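Local structure of reducing-end xylose-releasing exo-oligoxylanase Rex8A (Paenibacillus barcinonensis, 6SUD) at residues R47-V52 with K85-R90; Y74-A79 with M135-A140; H321-L326 with Y360-L365. The protein hydrolyses linear and branched xylooligosaccharides as an exo-oligoxylanase, releasing xylose from their reducing ends during xylan depolymerisation. The protein carries 1 engineered substitution. All coordinates share one frame; numbering follows the deposited sequence.

Contact 1: R47-V52 with K85-R90; sequences RIYYPV and KHEFDR. With EDO (1,2-ethanediol), chain H; EDO (1,2-ethanediol), chain C.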
loop_
_atom_site.group_PDB
_atom_site.type_symbol
_atom_site.label_atom_id
_atom_site.label_comp_id
_atom_site.label_asym_id
_atom_site.label_seq_id
_atom_site.Cartn_x
_atom_site.Cartn_y
_atom_site.Cartn_z
ATOM N N ARG A 47 -8.642 -15.762 -8.307
ATOM C CA ARG A 47 -9.323 -14.457 -8.070
ATOM C C ARG A 47 -9.296 -14.110 -6.586
ATOM O O ARG A 47 -9.279 -15.022 -5.749
ATOM C CB ARG A 47 -10.790 -14.437 -8.499
ATOM C CG ARG A 47 -11.733 -15.140 -7.533
ATOM C CD ARG A 47 -13.062 -15.372 -8.200
ATOM N NE ARG A 47 -13.727 -14.105 -8.437
ATOM C CZ ARG A 47 -14.693 -13.894 -9.320
ATOM N NH1 ARG A 47 -15.216 -12.688 -9.437
ATOM N NH2 ARG A 47 -15.127 -14.869 -10.098
ATOM N N ILE A 48 -9.320 -12.818 -6.282
ATOM C CA ILE A 48 -9.424 -12.331 -4.876
ATOM C C ILE A 48 -10.610 -11.375 -4.742
ATOM O O ILE A 48 -10.865 -10.954 -3.603
ATOM C CB ILE A 48 -8.101 -11.691 -4.424
ATOM C CG1 ILE A 48 -7.739 -10.470 -5.267
ATOM C CG2 ILE A 48 -6.990 -12.732 -4.408
ATOM C CD1 ILE A 48 -6.508 -9.735 -4.794
ATOM N N TYR A 49 -11.324 -11.102 -5.833
ATOM C CA TYR A 49 -12.491 -10.184 -5.875
ATOM C C TYR A 49 -13.784 -10.977 -6.081
ATOM O O TYR A 49 -13.805 -11.913 -6.899
ATOM C CB TYR A 49 -12.313 -9.129 -6.962
ATOM C CG TYR A 49 -13.549 -8.301 -7.217
ATOM C CD1 TYR A 49 -13.942 -7.295 -6.348
ATOM C CD2 TYR A 49 -14.339 -8.533 -8.334
ATOM C CE1 TYR A 49 -15.065 -6.522 -6.599
ATOM C CE2 TYR A 49 -15.470 -7.781 -8.586
ATOM C CZ TYR A 49 -15.841 -6.775 -7.718
ATOM O OH TYR A 49 -16.967 -6.050 -7.998
ATOM N N TYR A 50 -14.826 -10.598 -5.335
ATOM C CA TYR A 50 -16.146 -11.282 -5.292
ATOM C C TYR A 50 -17.270 -10.256 -5.276
ATOM O O TYR A 50 -17.414 -9.504 -4.305
ATOM C CB TYR A 50 -16.228 -12.208 -4.081
ATOM C CG TYR A 50 -15.190 -13.297 -4.117
ATOM C CD1 TYR A 50 -13.914 -13.074 -3.619
ATOM C CD2 TYR A 50 -15.439 -14.510 -4.741
ATOM C CE1 TYR A 50 -12.932 -14.046 -3.682
ATOM C CE2 TYR A 50 -14.471 -15.500 -4.797
ATOM C CZ TYR A 50 -13.217 -15.268 -4.258
ATOM O OH TYR A 50 -12.246 -16.222 -4.310
ATOM N N PRO A 51 -18.100 -10.218 -6.347
ATOM C CA PRO A 51 -19.255 -9.335 -6.392
ATOM C C PRO A 51 -20.302 -9.753 -5.360
ATOM O O PRO A 51 -20.395 -10.923 -5.078
ATOM C CB PRO A 51 -19.875 -9.488 -7.793
ATOM C CG PRO A 51 -18.972 -10.429 -8.551
ATOM C CD PRO A 51 -17.937 -10.990 -7.595
ATOM N N VAL A 52 -21.050 -8.796 -4.821
ATOM C CA VAL A 52 -22.200 -9.114 -3.922
ATOM C C VAL A 52 -23.415 -8.315 -4.377
ATOM O O VAL A 52 -23.320 -7.065 -4.455
ATOM C CB VAL A 52 -21.920 -8.864 -2.429
ATOM C CG1 VAL A 52 -23.040 -9.474 -1.584
ATOM C CG2 VAL A 52 -20.563 -9.404 -1.997
ATOM N N LYS A 85 -14.441 1.795 -12.865
ATOM C CA LYS A 85 -15.342 2.513 -11.943
ATOM C C LYS A 85 -16.351 1.557 -11.293
ATOM O O LYS A 85 -16.651 1.742 -10.107
ATOM C CB LYS A 85 -16.056 3.641 -12.686
ATOM C CG LYS A 85 -16.836 4.563 -11.761
ATOM C CD LYS A 85 -17.292 5.844 -12.416
ATOM C CE LYS A 85 -17.813 6.863 -11.428
ATOM N NZ LYS A 85 -19.051 6.379 -10.774
ATOM N N HIS A 86 -16.882 0.588 -12.038
ATOM C CA HIS A 86 -17.972 -0.297 -11.541
ATOM C C HIS A 86 -17.477 -1.101 -10.337
ATOM O O HIS A 86 -18.167 -1.103 -9.289
ATOM C CB HIS A 86 -18.529 -1.153 -12.671
ATOM C CG HIS A 86 -19.583 -2.110 -12.222
ATOM N ND1 HIS A 86 -19.461 -3.458 -12.429
ATOM C CD2 HIS A 86 -20.763 -1.932 -11.585
ATOM C CE1 HIS A 86 -20.530 -4.076 -11.976
ATOM N NE2 HIS A 86 -21.333 -3.170 -11.429
ATOM N N GLU A 87 -16.293 -1.693 -10.453
ATOM C CA GLU A 87 -15.674 -2.454 -9.346
ATOM C C GLU A 87 -15.302 -1.506 -8.207
ATOM O O GLU A 87 -15.542 -1.874 -7.057
ATOM C CB GLU A 87 -14.415 -3.166 -9.817
ATOM C CG GLU A 87 -14.695 -4.272 -10.799
ATOM C CD GLU A 87 -15.037 -3.902 -12.227
ATOM O OE1 GLU A 87 -14.975 -2.709 -12.609
ATOM O OE2 GLU A 87 -15.366 -4.833 -12.963
ATOM N N PHE A 88 -14.744 -0.335 -8.526
ATOM C CA PHE A 88 -14.357 0.668 -7.501
ATOM C C PHE A 88 -15.570 0.947 -6.612
ATOM O O PHE A 88 -15.460 0.872 -5.368
ATOM C CB PHE A 88 -13.881 1.964 -8.153
ATOM C CG PHE A 88 -13.442 3.026 -7.181
ATOM C CD1 PHE A 88 -14.372 3.804 -6.512
ATOM C CD2 PHE A 88 -12.097 3.240 -6.933
ATOM C CE1 PHE A 88 -13.961 4.795 -5.634
ATOM C CE2 PHE A 88 -11.683 4.221 -6.047
ATOM C CZ PHE A 88 -12.618 4.980 -5.386
ATOM N N ASP A 89 -16.680 1.289 -7.270
ATOM C CA ASP A 89 -17.966 1.682 -6.644
ATOM C C ASP A 89 -18.528 0.518 -5.822
ATOM O O ASP A 89 -19.072 0.771 -4.732
ATOM C CB ASP A 89 -18.932 2.194 -7.715
ATOM C CG ASP A 89 -18.640 3.629 -8.142
ATOM O OD1 ASP A 89 -17.843 4.296 -7.460
ATOM O OD2 ASP A 89 -19.191 4.064 -9.170
ATOM N N ARG A 90 -18.452 -0.720 -6.324
ATOM C CA ARG A 90 -18.890 -1.914 -5.556
ATOM C C ARG A 90 -18.046 -2.077 -4.282
ATOM O O ARG A 90 -18.645 -2.311 -3.207
ATOM C CB ARG A 90 -18.798 -3.190 -6.391
ATOM C CG ARG A 90 -19.949 -3.401 -7.372
ATOM C CD ARG A 90 -19.738 -4.722 -8.093
ATOM N NE ARG A 90 -20.870 -5.113 -8.944
ATOM C CZ ARG A 90 -21.936 -5.799 -8.552
ATOM N NH1 ARG A 90 -22.069 -6.187 -7.292
ATOM N NH2 ARG A 90 -22.885 -6.087 -9.436
HETATM C C1 EDO H . -15.832 -0.133 -15.097
HETATM O O1 EDO H . -15.681 -1.547 -15.143
HETATM C C2 EDO H . -14.812 0.556 -15.903
HETATM O O2 EDO H . -15.111 1.902 -16.235
HETATM C C1 EDO C . -14.640 -4.200 -15.806
HETATM O O1 EDO C . -15.571 -5.233 -15.523
HETATM C C2 EDO C . -13.353 -4.639 -15.383
HETATM O O2 EDO C . -13.043 -5.879 -15.983
#

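Contact 2: Y74-A79 with M135-A140; sequences YGMMMA and MALFFA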
loop_
_atom_site.group_PDB
_atom_site.type_symbol
_atom_site.label_atom_id
_atom_site.label_comp_id
_atom_site.label_asym_id
_atom_site.label_seq_id
_atom_site.Cartn_x
_atom_site.Cartn_y
_atom_site.Cartn_z
ATOM N N TYR A 74 -6.945 -1.443 -1.096
ATOM C CA TYR A 74 -6.060 -1.901 -2.203
ATOM C C TYR A 74 -6.895 -2.103 -3.467
ATOM O O TYR A 74 -6.505 -1.599 -4.520
ATOM C CB TYR A 74 -5.358 -3.218 -1.871
ATOM C CG TYR A 74 -4.155 -3.115 -0.970
ATOM C CD1 TYR A 74 -3.607 -1.893 -0.635
ATOM C CD2 TYR A 74 -3.557 -4.255 -0.467
ATOM C CE1 TYR A 74 -2.495 -1.809 0.185
ATOM C CE2 TYR A 74 -2.429 -4.194 0.336
ATOM C CZ TYR A 74 -1.908 -2.961 0.672
ATOM O OH TYR A 74 -0.812 -2.862 1.490
ATOM N N GLY A 75 -8.013 -2.823 -3.362
ATOM C CA GLY A 75 -8.887 -3.062 -4.527
ATOM C C GLY A 75 -9.385 -1.758 -5.131
ATOM O O GLY A 75 -9.425 -1.637 -6.356
ATOM N N MET A 76 -9.736 -0.783 -4.300
ATOM C CA MET A 76 -10.169 0.535 -4.817
ATOM C C MET A 76 -9.010 1.226 -5.561
ATOM O O MET A 76 -9.263 1.817 -6.636
ATOM C CB MET A 76 -10.694 1.394 -3.672
ATOM C CG MET A 76 -12.110 1.030 -3.279
ATOM S SD MET A 76 -12.571 1.731 -1.681
ATOM C CE MET A 76 -12.531 3.469 -2.110
ATOM N N MET A 77 -7.779 1.149 -5.053
ATOM C CA MET A 77 -6.621 1.781 -5.727
ATOM C C MET A 77 -6.379 1.082 -7.065
ATOM O O MET A 77 -6.145 1.775 -8.058
ATOM C CB MET A 77 -5.331 1.726 -4.901
ATOM C CG MET A 77 -4.175 2.459 -5.578
ATOM S SD MET A 77 -4.511 4.236 -5.889
ATOM C CE MET A 77 -4.293 4.887 -4.240
ATOM N N MET A 78 -6.428 -0.248 -7.092
ATOM C CA MET A 78 -6.217 -0.981 -8.366
ATOM C C MET A 78 -7.303 -0.546 -9.356
ATOM O O MET A 78 -6.957 -0.238 -10.513
ATOM C CB MET A 78 -6.287 -2.491 -8.165
ATOM C CG MET A 78 -5.294 -3.034 -7.150
ATOM S SD MET A 78 -5.624 -4.798 -6.878
ATOM C CE MET A 78 -4.499 -5.168 -5.536
ATOM N N ALA A 79 -8.555 -0.466 -8.891
ATOM C CA ALA A 79 -9.736 -0.161 -9.750
ATOM C C ALA A 79 -9.541 1.212 -10.392
ATOM O O ALA A 79 -9.792 1.327 -11.612
ATOM C CB ALA A 79 -11.061 -0.251 -9.036
ATOM N N MET A 135 -6.675 8.177 -0.566
ATOM C CA MET A 135 -5.938 8.428 -1.829
ATOM C C MET A 135 -6.751 7.904 -3.017
ATOM O O MET A 135 -6.862 8.615 -4.025
ATOM C CB MET A 135 -4.553 7.780 -1.818
ATOM C CG MET A 135 -3.675 8.205 -2.986
ATOM S SD MET A 135 -3.027 9.890 -2.780
ATOM C CE MET A 135 -4.208 10.886 -3.685
ATOM N N ALA A 136 -7.308 6.704 -2.917
ATOM C CA ALA A 136 -8.103 6.114 -4.021
ATOM C C ALA A 136 -9.340 6.984 -4.302
ATOM O O ALA A 136 -9.665 7.203 -5.500
ATOM C CB ALA A 136 -8.460 4.692 -3.700
ATOM N N LEU A 137 -10.008 7.476 -3.258
ATOM C CA LEU A 137 -11.230 8.319 -3.403
ATOM C C LEU A 137 -10.861 9.668 -4.034
ATOM O O LEU A 137 -11.606 10.151 -4.922
ATOM C CB LEU A 137 -11.875 8.515 -2.037
ATOM C CG LEU A 137 -12.738 7.357 -1.549
ATOM C CD1 LEU A 137 -12.933 7.445 -0.049
ATOM C CD2 LEU A 137 -14.067 7.337 -2.281
ATOM N N PHE A 138 -9.730 10.248 -3.651
ATOM C CA PHE A 138 -9.238 11.494 -4.296
ATOM C C PHE A 138 -9.013 11.243 -5.789
ATOM O O PHE A 138 -9.418 12.073 -6.609
ATOM C CB PHE A 138 -7.971 12.039 -3.639
ATOM C CG PHE A 138 -8.216 12.792 -2.358
ATOM C CD1 PHE A 138 -9.206 13.765 -2.291
ATOM C CD2 PHE A 138 -7.427 12.561 -1.242
ATOM C CE1 PHE A 138 -9.446 14.451 -1.110
ATOM C CE2 PHE A 138 -7.661 13.261 -0.066
ATOM C CZ PHE A 138 -8.671 14.198 -0.003
ATOM N N PHE A 139 -8.399 10.115 -6.152
ATOM C CA PHE A 139 -8.127 9.777 -7.575
ATOM C C PHE A 139 -9.456 9.540 -8.306
ATOM O O PHE A 139 -9.576 9.950 -9.457
ATOM C CB PHE A 139 -7.186 8.573 -7.716
ATOM C CG PHE A 139 -5.741 8.829 -7.369
ATOM C CD1 PHE A 139 -5.228 10.121 -7.306
ATOM C CD2 PHE A 139 -4.883 7.775 -7.098
ATOM C CE1 PHE A 139 -3.895 10.344 -6.985
ATOM C CE2 PHE A 139 -3.550 8.006 -6.775
ATOM C CZ PHE A 139 -3.062 9.285 -6.714
ATOM N N ALA A 140 -10.417 8.878 -7.666
ATOM C CA ALA A 140 -11.764 8.640 -8.241
ATOM C C ALA A 140 -12.403 9.997 -8.564
ATOM O O ALA A 140 -12.919 10.173 -9.673
ATOM C CB ALA A 140 -12.607 7.827 -7.293
#

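Contact 3: H321-L326 with Y360-L365; sequences HPVGLL and YYDNCL. With XYP (beta-D-xylopyranose), chain J.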
loop_
_atom_site.group_PDB
_atom_site.type_symbol
_atom_site.label_atom_id
_atom_site.label_comp_id
_atom_site.label_asym_id
_atom_site.label_seq_id
_atom_site.Cartn_x
_atom_site.Cartn_y
_atom_site.Cartn_z
ATOM N N HIS A 321 4.828 -15.087 2.149
ATOM C CA HIS A 321 4.417 -14.447 0.873
ATOM C C HIS A 321 5.643 -14.143 0.022
ATOM O O HIS A 321 5.971 -12.981 -0.174
ATOM C CB HIS A 321 3.563 -13.194 1.147
ATOM C CG HIS A 321 2.364 -13.497 1.978
ATOM N ND1 HIS A 321 1.343 -14.327 1.527
ATOM C CD2 HIS A 321 2.046 -13.139 3.241
ATOM C CE1 HIS A 321 0.448 -14.459 2.489
ATOM N NE2 HIS A 321 0.854 -13.721 3.544
ATOM N N PRO A 322 6.327 -15.159 -0.555
ATOM C CA PRO A 322 7.566 -14.906 -1.297
ATOM C C PRO A 322 7.380 -14.220 -2.659
ATOM O O PRO A 322 8.297 -13.533 -3.106
ATOM C CB PRO A 322 8.145 -16.321 -1.460
ATOM C CG PRO A 322 6.917 -17.190 -1.538
ATOM C CD PRO A 322 5.982 -16.590 -0.503
ATOM N N VAL A 323 6.227 -14.421 -3.302
ATOM C CA VAL A 323 5.863 -13.721 -4.567
ATOM C C VAL A 323 5.662 -12.231 -4.244
ATOM O O VAL A 323 6.170 -11.387 -5.013
ATOM C CB VAL A 323 4.655 -14.384 -5.255
ATOM C CG1 VAL A 323 4.087 -13.553 -6.407
ATOM C CG2 VAL A 323 5.046 -15.773 -5.743
ATOM N N GLY A 324 5.000 -11.913 -3.131
ATOM C CA GLY A 324 4.864 -10.535 -2.620
ATOM C C GLY A 324 6.216 -9.865 -2.422
ATOM O O GLY A 324 6.427 -8.724 -2.910
ATOM N N LEU A 325 7.140 -10.562 -1.771
ATOM C CA LEU A 325 8.513 -10.061 -1.561
ATOM C C LEU A 325 9.195 -9.831 -2.920
ATOM O O LEU A 325 9.749 -8.737 -3.119
ATOM C CB LEU A 325 9.298 -11.047 -0.699
ATOM C CG LEU A 325 10.767 -10.684 -0.488
ATOM C CD1 LEU A 325 10.961 -9.210 -0.180
ATOM C CD2 LEU A 325 11.353 -11.535 0.622
ATOM N N LEU A 326 9.168 -10.807 -3.838
ATOM C CA LEU A 326 9.768 -10.623 -5.191
ATOM C C LEU A 326 9.163 -9.375 -5.843
ATOM O O LEU A 326 9.921 -8.584 -6.411
ATOM C CB LEU A 326 9.529 -11.846 -6.081
ATOM C CG LEU A 326 9.934 -11.627 -7.539
ATOM C CD1 LEU A 326 11.430 -11.357 -7.636
ATOM C CD2 LEU A 326 9.518 -12.790 -8.411
ATOM N N TYR A 360 -3.780 -14.074 -1.554
ATOM C CA TYR A 360 -4.311 -12.693 -1.454
ATOM C C TYR A 360 -3.161 -11.683 -1.379
ATOM O O TYR A 360 -3.080 -10.793 -2.245
ATOM C CB TYR A 360 -5.259 -12.572 -0.263
ATOM C CG TYR A 360 -5.397 -11.190 0.324
ATOM C CD1 TYR A 360 -6.181 -10.225 -0.281
ATOM C CD2 TYR A 360 -4.768 -10.864 1.514
ATOM C CE1 TYR A 360 -6.307 -8.956 0.265
ATOM C CE2 TYR A 360 -4.898 -9.612 2.088
ATOM C CZ TYR A 360 -5.679 -8.658 1.464
ATOM O OH TYR A 360 -5.806 -7.431 2.051
ATOM N N TYR A 361 -2.300 -11.795 -0.369
ATOM C CA TYR A 361 -1.288 -10.744 -0.088
ATOM C C TYR A 361 -0.262 -10.670 -1.232
ATOM O O TYR A 361 0.078 -9.579 -1.748
ATOM C CB TYR A 361 -0.634 -10.991 1.268
ATOM C CG TYR A 361 0.232 -9.845 1.716
ATOM C CD1 TYR A 361 -0.318 -8.602 1.995
ATOM C CD2 TYR A 361 1.590 -10.014 1.892
ATOM C CE1 TYR A 361 0.478 -7.547 2.406
ATOM C CE2 TYR A 361 2.399 -8.971 2.303
ATOM C CZ TYR A 361 1.840 -7.732 2.561
ATOM O OH TYR A 361 2.652 -6.725 2.992
ATOM N N ASP A 362 0.236 -11.818 -1.660
ATOM C CA ASP A 362 1.203 -11.888 -2.786
ATOM C C ASP A 362 0.624 -11.161 -4.006
ATOM O O ASP A 362 1.342 -10.410 -4.663
ATOM C CB ASP A 362 1.496 -13.342 -3.159
ATOM C CG ASP A 362 2.166 -14.133 -2.052
ATOM O OD1 ASP A 362 1.445 -14.710 -1.228
ATOM O OD2 ASP A 362 3.412 -14.157 -2.020
ATOM N N ASN A 363 -0.637 -11.457 -4.333
ATOM C CA ASN A 363 -1.285 -11.013 -5.595
ATOM C C ASN A 363 -1.598 -9.511 -5.532
ATOM O O ASN A 363 -1.543 -8.856 -6.592
ATOM C CB ASN A 363 -2.514 -11.867 -5.887
ATOM C CG ASN A 363 -2.121 -13.236 -6.401
ATOM O OD1 ASN A 363 -0.935 -13.527 -6.547
ATOM N ND2 ASN A 363 -3.100 -14.068 -6.708
ATOM N N CYS A 364 -1.892 -8.969 -4.352
ATOM C CA CYS A 364 -2.069 -7.498 -4.187
ATOM C C CYS A 364 -0.746 -6.796 -4.533
ATOM O O CYS A 364 -0.744 -5.905 -5.422
ATOM C CB CYS A 364 -2.556 -7.139 -2.788
ATOM S SG CYS A 364 -4.272 -7.644 -2.471
ATOM N N LEU A 365 0.351 -7.215 -3.893
ATOM C CA LEU A 365 1.693 -6.603 -4.091
ATOM C C LEU A 365 2.122 -6.804 -5.553
ATOM O O LEU A 365 2.647 -5.834 -6.147
ATOM C CB LEU A 365 2.701 -7.245 -3.133
ATOM C CG LEU A 365 2.807 -6.632 -1.736
ATOM C CD1 LEU A 365 1.446 -6.325 -1.141
ATOM C CD2 LEU A 365 3.604 -7.539 -0.822
HETATM O O1 XYP J . -0.729 -12.916 5.467
HETATM C C1 XYP J . -0.658 -11.488 5.367
HETATM C C2 XYP J . -2.062 -10.934 5.603
HETATM C C3 XYP J . -2.002 -9.439 5.447
HETATM C C4 XYP J . -1.047 -8.857 6.465
HETATM C C5 XYP J . 0.321 -9.515 6.355
HETATM O O2 XYP J . -3.052 -11.442 4.687
HETATM O O3 XYP J . -3.309 -8.893 5.630
HETATM O O4 XYP J . -0.985 -7.450 6.208
HETATM O O5 XYP J . 0.214 -10.950 6.383
#

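Contact 1: R47-V52 with K85-R90
Y49 and R90 carry a small side-chain contact on the outer part of the protein, where a β-hairpin strand lies across the start of helix 85-99. The strand 49-52 and helix 85-90 axes run at 75° to each other, 10.0 Å apart, so the reach is made mainly by the long side chains of Y49 and R90. From the strand, Y49 points its ring at the helix, CG anti to the backbone N (chi1 171°), and its OH comes 3.1 Å from R90 CD, which sits at the ring edge. E87 CG lies 4.0 Å from the same OH. R90 runs extended from CG to NE, past the tyrosine, which carries its guanidinium to the hairpin. There P51 CB stands over one face of the guanidinium, toward its rim, 4.0 Å from R90 NH1, while the carbonyl O of V52 lies at its edge, 3.2 Å from NH1. The same NH1 is hydrogen-bonded to the carbonyls of G53 and K56, so R90 grips the hairpin turn. E87 bends at chi2 (76°) and turns its carboxylate away from Y49: each oxygen accepts a hydrogen bond from a different 1,2-ethanediol, and OE2 also bonds to the hydroxyl of Y41. With an alanine here, the Y41 hydroxyl would probably be left without its carboxylate mate and a gap would open beside the Y49 hydroxyl. Strand 49-52 pairs antiparallel with strand 56-59, helix 25-41 packs against Y49 through F40 and Y41, and F88 turns away from the hairpin onto helix 127-144.

Contact 2: Y74-A79 with M135-A140
Helices 74-79 and 135-140 run in nearly the same direction, their axes 27° apart in angle and 8.9 Å apart at closest approach, with M77 and A136 bringing the backbones together at a CA-CA distance of 4.9 Å. The small A136 permits this: its CB lies against the other helix, 4.0 Å from M76 CB and 3.9 Å from M77 N. Two methionines then reach across beside it. M76 sends its chain out to L137, where CE rests 3.9 Å from CG of that leucine. Close approach of two co-directional helices, with the antiparallel helix 85-99 coming between them in sequence and packing on both, is consistent with neighbouring inner helices of the (α/α)6 barrel found in glycoside hydrolase family 8. M77 starts out beside the interface rather than into it, CG anti to the backbone N (chi1 -176°), and bends at both chi2 and chi3, which turns its thioether back toward helix 135-140. M77 SD meets the edge of the F139 ring, 3.8 Å from F139 CD2 and 80° off the ring normal, an edge-on Met-aromatic contact. M77 CE goes on to press against M135 CG at 3.6 Å. No hydrogen bond crosses between the segments, and every touching residue is buried. F202 of helix 200-209 packs on both M77 and M135, and M76 also meets F88 and W92 of helix 85-99.

Contact 3: H321-L326 with Y360-L365
H321 and Y361 meet each other and the same bound xylose. NE2 of H321 is hydrogen-bonded to O1 of the sugar at 2.6 Å, Y361 lays a ring face under it, with CD1 3.9 Å from C3, and Y360 offers a ring edge to O2. Y361 CB sits squarely over the imidazole, 3.7 Å from its centroid in a CH-pi contact, and the two rings form an offset edge-to-face pair, the Y361 edge toward the H321 face, planes 61° apart. H321 ND1 donates to D362 OD1 at 2.8 Å, close to the ring plane but above the carboxylate plane. With CG anti to its carbonyl carbon (chi1 -63°), D362 brings OD2 to the first turn of helix 322-331, where it accepts G324 N-H on its anti side at 3.0 Å. The backbones allow this, G324 CA lying 3.9 Å from D362 CA, and L365 CD2 packs 3.7 Å from G324 O. Farther out, R354 forms a salt bridge with D362 OD1, Y361 OH bonds to the carbonyl of S264, and Y360 OH bonds to E70, the inferred proton donor. This His-carboxylate pair thus positions a xylose-binding histidine, whose grip on the anomeric O1 is consistent with recognition of the reducing end.

Contacts 1 and 2 interleave along the chain, in the order 47-52, 74-79, 85-90, 135-140, and their centres lie 12 Å apart; contact 3 follows as a separate, later pair. F88 of helix 85-99 joins the first two, packing on M76, A79, A136 and A140. Contact 3 stands 20 Å from contact 1 and 19 Å from contact 2, yet helix 359-373 reaches both: C364 meets I48 beside the hairpin strand and Y74 and M78 on helix 69-81. Helix 69-81 also carries E70, next to the xylose of contact 3. The hairpin strand thus packs on the same helical body that holds the buried helix pair and the sugar site.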